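Local atomic coordinates of enolase (alpha proteobacterium BAL199, PDB entry 3UGV), a protein that belongs to the enolase superfamily and probably uses a bound magnesium ion to abstract a proton next to a substrate carboxylate. Residues Leu28-Leu42 / Pro54-Glu67. Numbering follows the deposited sequence.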
loop_
_atom_site.group_PDB
_atom_site.type_symbol
_atom_site.label_atom_id
_atom_site.label_comp_id
_atom_site.label_asym_id
_atom_site.label_seq_id
_atom_site.Cartn_x
_atom_site.Cartn_y
_atom_site.Cartn_z
ATOM N N LEU F 28 -3.291 -26.833 42.991
ATOM C CA LEU F 28 -1.892 -27.072 42.650
ATOM C C LEU F 28 -1.083 -25.814 42.961
ATOM O O LEU F 28 -1.431 -24.718 42.518
ATOM C CB LEU F 28 -1.782 -27.425 41.166
ATOM C CG LEU F 28 -0.477 -28.052 40.685
ATOM C CD1 LEU F 28 -0.250 -29.372 41.395
ATOM C CD2 LEU F 28 -0.500 -28.243 39.170
ATOM N N THR F 29 -0.007 -25.967 43.727
ATOM C CA THR F 29 0.699 -24.808 44.274
ATOM C C THR F 29 2.221 -24.896 44.173
ATOM O O THR F 29 2.834 -25.891 44.559
ATOM C CB THR F 29 0.297 -24.559 45.751
ATOM O OG1 THR F 29 -1.090 -24.203 45.817
ATOM C CG2 THR F 29 1.117 -23.431 46.342
ATOM N N PHE F 30 2.814 -23.821 43.673
ATOM C CA PHE F 30 4.250 -23.723 43.442
ATOM C C PHE F 30 5.040 -23.602 44.754
ATOM O O PHE F 30 4.814 -22.681 45.539
ATOM C CB PHE F 30 4.491 -22.499 42.555
ATOM C CG PHE F 30 5.922 -22.287 42.148
ATOM C CD1 PHE F 30 6.794 -21.577 42.961
ATOM C CD2 PHE F 30 6.379 -22.746 40.928
ATOM C CE1 PHE F 30 8.110 -21.361 42.576
ATOM C CE2 PHE F 30 7.696 -22.527 40.531
ATOM C CZ PHE F 30 8.561 -21.838 41.358
ATOM N N ARG F 31 5.967 -24.529 44.990
ATOM C CA ARG F 31 6.882 -24.407 46.125
ATOM C C ARG F 31 8.244 -23.818 45.737
ATOM O O ARG F 31 8.651 -22.779 46.258
ATOM C CB ARG F 31 7.085 -25.749 46.834
ATOM C CG ARG F 31 8.088 -25.661 47.988
ATOM C CD ARG F 31 8.509 -27.026 48.503
ATOM N NE ARG F 31 7.492 -27.612 49.367
ATOM C CZ ARG F 31 7.194 -28.907 49.392
ATOM N NH1 ARG F 31 7.835 -29.756 48.593
ATOM N NH2 ARG F 31 6.250 -29.350 50.214
ATOM N N LYS F 32 8.955 -24.489 44.838
ATOM C CA LYS F 32 10.246 -23.986 44.375
ATOM C C LYS F 32 10.722 -24.588 43.046
ATOM O O LYS F 32 10.212 -25.616 42.585
ATOM C CB LYS F 32 11.318 -24.180 45.449
ATOM C CG LYS F 32 11.641 -25.623 45.766
ATOM C CD LYS F 32 13.054 -25.731 46.331
ATOM C CE LYS F 32 13.341 -27.121 46.886
ATOM N NZ LYS F 32 14.799 -27.320 47.127
ATOM N N LEU F 33 11.707 -23.934 42.440
ATOM C CA LEU F 33 12.279 -24.392 41.182
ATOM C C LEU F 33 13.792 -24.523 41.330
ATOM O O LEU F 33 14.453 -23.632 41.863
ATOM C CB LEU F 33 11.917 -23.419 40.053
ATOM C CG LEU F 33 12.655 -23.504 38.717
ATOM C CD1 LEU F 33 11.822 -22.898 37.610
ATOM C CD2 LEU F 33 13.998 -22.811 38.801
ATOM N N THR F 34 14.338 -25.643 40.879
ATOM C CA THR F 34 15.782 -25.829 40.911
ATOM C C THR F 34 16.355 -25.925 39.500
ATOM O O THR F 34 15.837 -26.656 38.656
ATOM C CB THR F 34 16.182 -27.070 41.711
ATOM O OG1 THR F 34 15.752 -26.918 43.067
ATOM C CG2 THR F 34 17.679 -27.237 41.690
ATOM N N ALA F 35 17.420 -25.169 39.256
ATOM C CA ALA F 35 18.083 -25.157 37.960
ATOM C C ALA F 35 19.531 -25.606 38.095
ATOM O O ALA F 35 20.298 -25.042 38.882
ATOM C CB ALA F 35 18.012 -23.771 37.337
ATOM N N ARG F 36 19.890 -26.625 37.318
ATOM C CA ARG F 36 21.219 -27.215 37.364
ATOM C C ARG F 36 21.878 -27.163 35.995
ATOM O O ARG F 36 21.392 -27.768 35.047
ATOM C CB ARG F 36 21.132 -28.671 37.829
ATOM C CG ARG F 36 20.654 -28.827 39.262
ATOM C CD ARG F 36 20.617 -30.284 39.671
ATOM N NE ARG F 36 19.483 -30.993 39.087
ATOM C CZ ARG F 36 19.432 -32.312 38.933
ATOM N NH1 ARG F 36 20.459 -33.063 39.311
ATOM N NH2 ARG F 36 18.360 -32.882 38.398
ATOM N N PRO F 37 22.996 -26.441 35.887
ATOM C CA PRO F 37 23.682 -26.349 34.599
ATOM C C PRO F 37 24.543 -27.581 34.334
ATOM O O PRO F 37 25.237 -28.048 35.232
ATOM C CB PRO F 37 24.569 -25.113 34.777
ATOM C CG PRO F 37 24.890 -25.111 36.235
ATOM C CD PRO F 37 23.667 -25.651 36.934
ATOM N N VAL F 38 24.478 -28.120 33.124
ATOM C CA VAL F 38 25.411 -29.165 32.742
ATOM C C VAL F 38 26.003 -28.860 31.376
ATOM O O VAL F 38 25.553 -27.948 30.689
ATOM C CB VAL F 38 24.779 -30.573 32.766
ATOM C CG1 VAL F 38 23.855 -30.708 33.961
ATOM C CG2 VAL F 38 24.037 -30.847 31.497
ATOM N N LEU F 39 27.032 -29.612 31.002
ATOM C CA LEU F 39 27.740 -29.380 29.758
ATOM C C LEU F 39 28.114 -30.727 29.185
ATOM O O LEU F 39 28.887 -31.468 29.791
ATOM C CB LEU F 39 28.998 -28.533 29.994
ATOM C CG LEU F 39 29.637 -27.907 28.746
ATOM C CD1 LEU F 39 28.804 -26.731 28.245
ATOM C CD2 LEU F 39 31.074 -27.459 28.995
ATOM N N LEU F 40 27.553 -31.055 28.028
ATOM C CA LEU F 40 27.797 -32.354 27.420
ATOM C C LEU F 40 28.775 -32.219 26.271
ATOM O O LEU F 40 28.883 -31.156 25.659
ATOM C CB LEU F 40 26.497 -32.981 26.920
ATOM C CG LEU F 40 25.341 -33.127 27.909
ATOM C CD1 LEU F 40 24.180 -33.842 27.235
ATOM C CD2 LEU F 40 25.772 -33.864 29.179
ATOM N N LYS F 41 29.498 -33.299 25.994
ATOM C CA LYS F 41 30.375 -33.356 24.840
ATOM C C LYS F 41 29.579 -33.951 23.681
ATOM O O LYS F 41 29.151 -35.107 23.754
ATOM C CB LYS F 41 31.600 -34.217 25.144
ATOM C CG LYS F 41 32.885 -33.680 24.539
ATOM C CD LYS F 41 33.220 -32.317 25.128
ATOM C CE LYS F 41 34.526 -31.772 24.572
ATOM N NZ LYS F 41 34.979 -30.550 25.306
ATOM N N LEU F 42 29.364 -33.156 22.631
ATOM C CA LEU F 42 28.578 -33.596 21.470
ATOM C C LEU F 42 29.216 -34.768 20.717
ATOM O O LEU F 42 30.439 -34.838 20.578
ATOM C CB LEU F 42 28.344 -32.437 20.494
ATOM C CG LEU F 42 27.507 -31.241 20.950
ATOM C CD1 LEU F 42 27.654 -30.095 19.940
ATOM C CD2 LEU F 42 26.050 -31.644 21.133
ATOM N N PRO F 54 32.303 -28.010 20.429
ATOM C CA PRO F 54 32.141 -29.408 20.840
ATOM C C PRO F 54 31.209 -29.551 22.039
ATOM O O PRO F 54 30.690 -30.643 22.291
ATOM C CB PRO F 54 33.564 -29.808 21.240
ATOM C CG PRO F 54 34.249 -28.495 21.630
ATOM C CD PRO F 54 33.360 -27.341 21.204
ATOM N N ASP F 55 31.004 -28.455 22.762
ATOM C CA ASP F 55 30.241 -28.471 24.005
ATOM C C ASP F 55 28.792 -28.044 23.797
ATOM O O ASP F 55 28.503 -27.132 23.023
ATOM C CB ASP F 55 30.901 -27.557 25.038
ATOM C CG ASP F 55 32.331 -27.947 25.325
ATOM O OD1 ASP F 55 32.586 -29.150 25.551
ATOM O OD2 ASP F 55 33.203 -27.052 25.310
ATOM N N TRP F 56 27.889 -28.709 24.503
ATOM C CA TRP F 56 26.475 -28.397 24.426
ATOM C C TRP F 56 25.931 -28.208 25.830
ATOM O O TRP F 56 25.824 -29.165 26.591
ATOM C CB TRP F 56 25.724 -29.519 23.705
ATOM C CG TRP F 56 24.312 -29.152 23.370
ATOM C CD1 TRP F 56 23.158 -29.734 23.850
ATOM C CD2 TRP F 56 23.896 -28.104 22.496
ATOM N NE1 TRP F 56 22.060 -29.107 23.314
ATOM C CE2 TRP F 56 22.486 -28.100 22.487
ATOM C CE3 TRP F 56 24.579 -27.162 21.721
ATOM C CZ2 TRP F 56 21.755 -27.196 21.728
ATOM C CZ3 TRP F 56 23.852 -26.268 20.974
ATOM C CH2 TRP F 56 22.455 -26.292 20.979
ATOM N N PRO F 57 25.596 -26.964 26.190
ATOM C CA PRO F 57 25.069 -26.656 27.527
ATOM C C PRO F 57 23.563 -26.914 27.670
ATOM O O PRO F 57 22.802 -26.625 26.751
ATOM C CB PRO F 57 25.361 -25.164 27.669
ATOM C CG PRO F 57 25.300 -24.641 26.268
ATOM C CD PRO F 57 25.787 -25.758 25.370
ATOM N N LEU F 58 23.152 -27.461 28.813
ATOM C CA LEU F 58 21.741 -27.642 29.152
ATOM C C LEU F 58 21.485 -27.156 30.581
ATOM O O LEU F 58 22.285 -27.407 31.480
ATOM C CB LEU F 58 21.341 -29.116 29.074
ATOM C CG LEU F 58 21.544 -29.866 27.767
ATOM C CD1 LEU F 58 21.387 -31.366 27.978
ATOM C CD2 LEU F 58 20.582 -29.373 26.706
ATOM N N ILE F 59 20.380 -26.453 30.793
ATOM C CA ILE F 59 19.930 -26.176 32.152
ATOM C C ILE F 59 18.752 -27.099 32.472
ATOM O O ILE F 59 17.706 -27.034 31.822
ATOM C CB ILE F 59 19.538 -24.700 32.330
ATOM C CG1 ILE F 59 20.768 -23.809 32.144
ATOM C CG2 ILE F 59 18.900 -24.471 33.704
ATOM C CD1 ILE F 59 20.448 -22.344 31.919
ATOM N N LEU F 60 18.945 -27.988 33.440
ATOM C CA LEU F 60 17.896 -28.902 33.890
ATOM C C LEU F 60 17.042 -28.220 34.950
ATOM O O LEU F 60 17.559 -27.677 35.920
ATOM C CB LEU F 60 18.506 -30.181 34.473
ATOM C CG LEU F 60 18.797 -31.353 33.529
ATOM C CD1 LEU F 60 19.696 -30.953 32.395
ATOM C CD2 LEU F 60 19.418 -32.514 34.290
ATOM N N ILE F 61 15.731 -28.263 34.767
ATOM C CA ILE F 61 14.820 -27.532 35.630
ATOM C C ILE F 61 13.834 -28.467 36.311
ATOM O O ILE F 61 13.164 -29.257 35.649
ATOM C CB ILE F 61 14.041 -26.486 34.816
ATOM C CG1 ILE F 61 15.011 -25.441 34.271
ATOM C CG2 ILE F 61 12.922 -25.854 35.658
ATOM C CD1 ILE F 61 14.400 -24.532 33.246
ATOM N N ASP F 62 13.760 -28.367 37.639
ATOM C CA ASP F 62 12.862 -29.185 38.453
ATOM C C ASP F 62 11.947 -28.313 39.313
ATOM O O ASP F 62 12.415 -27.499 40.103
ATOM C CB ASP F 62 13.666 -30.104 39.370
ATOM C CG ASP F 62 14.103 -31.383 38.686
ATOM O OD1 ASP F 62 13.268 -32.310 38.580
ATOM O OD2 ASP F 62 15.286 -31.468 38.286
ATOM N N ILE F 63 10.643 -28.490 39.151
ATOM C CA ILE F 63 9.655 -27.778 39.939
ATOM C C ILE F 63 9.154 -28.699 41.037
ATOM O O ILE F 63 8.911 -29.882 40.792
ATOM C CB ILE F 63 8.437 -27.387 39.084
ATOM C CG1 ILE F 63 8.851 -26.469 37.946
ATOM C CG2 ILE F 63 7.413 -26.674 39.924
ATOM C CD1 ILE F 63 9.370 -25.152 38.419
ATOM N N GLU F 64 9.015 -28.161 42.247
ATOM C CA GLU F 64 8.316 -28.848 43.329
ATOM C C GLU F 64 6.997 -28.136 43.590
ATOM O O GLU F 64 6.949 -26.905 43.587
ATOM C CB GLU F 64 9.145 -28.835 44.618
ATOM C CG GLU F 64 10.482 -29.561 44.536
ATOM C CD GLU F 64 11.101 -29.829 45.909
ATOM O OE1 GLU F 64 10.439 -29.560 46.939
ATOM O OE2 GLU F 64 12.255 -30.316 45.951
ATOM N N THR F 65 5.928 -28.897 43.805
ATOM C CA THR F 65 4.684 -28.309 44.304
ATOM C C THR F 65 4.445 -28.719 45.754
ATOM O O THR F 65 4.988 -29.729 46.224
ATOM C CB THR F 65 3.442 -28.704 43.464
ATOM O OG1 THR F 65 3.409 -30.121 43.283
ATOM C CG2 THR F 65 3.458 -28.031 42.101
ATOM N N GLU F 66 3.630 -27.935 46.457
ATOM C CA GLU F 66 3.198 -28.284 47.805
ATOM C C GLU F 66 2.522 -29.656 47.836
ATOM O O GLU F 66 2.633 -30.394 48.815
ATOM C CB GLU F 66 2.236 -27.226 48.353
ATOM C CG GLU F 66 2.840 -25.839 48.503
ATOM C CD GLU F 66 3.965 -25.780 49.530
ATOM O OE1 GLU F 66 4.190 -26.785 50.239
ATOM O OE2 GLU F 66 4.625 -24.722 49.628
ATOM N N GLU F 67 1.827 -29.986 46.752
ATOM C CA GLU F 67 1.056 -31.221 46.643
ATOM C C GLU F 67 1.906 -32.410 46.192
ATOM O O GLU F 67 1.382 -33.508 45.970
ATOM C CB GLU F 67 -0.115 -31.030 45.669
ATOM C CG GLU F 67 -1.137 -29.976 46.088
ATOM C CD GLU F 67 -0.638 -28.546 45.909
ATOM O OE1 GLU F 67 0.322 -28.333 45.131
ATOM O OE2 GLU F 67 -1.212 -27.632 46.546
HETATM O O HOH W 1 32.384 -32.811 20.687
#
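Leu42 lays its CD2 methyl against Trp56, 3.4 Å from CB, where the strand 30-42 runs antiparallel to 54-65 in the first hairpin of the N-terminal capping domain. Trp56 has its CG anti to the backbone N (chi1 -170°), which carries the indole away from the partner strand to bond Glu76 through NE1, about 10 Å from a bound magnesium ion. Nearby, Lys41 bends at its second torsion and makes a salt bridge from NZ to Asp55 OD1 at 2.8 Å, on the syn side of the carboxylate. Midway, Leu33 CD1 presses on Ile63 CD1 and Ile61 CG2, on the face covered by helices 83-97 and 123-142. The other face carries Arg36, whose NH2 makes a weak salt bridge to Asp62 OD2; Arg36 also pairs with Glu381, and Asp62 OD2 accepts a bond from Trp379. Farther along, a classic beta bulge sets two residues, Arg31 and Lys32, opposite the single residue Glu64: Glu64 O takes a bond from Arg31 N and a weak one from Lys32 N. The Arg31 guanidinium meets Glu64 OE1 edge-on from NH1 at 3.1 Å, the two planes 82° apart, while NH2 reaches Glu66 OE1 in a weak bond. Beyond the strands, Glu67 folds its carboxylate back so that OE1 receives Thr29 N at 2.8 Å, well out of the carboxylate plane. An alanine at Glu67 would remove that carboxylate and would probably leave Thr29 N without its acceptor and the start of segment 28-42 less firmly tied to the turn. Paired backbone bonds thus hold the hairpin along its length, with apolar contacts on both faces and charge pairs mainly toward its ends, Arg36-Asp62 between them and partly covered by Trp379 and Glu381.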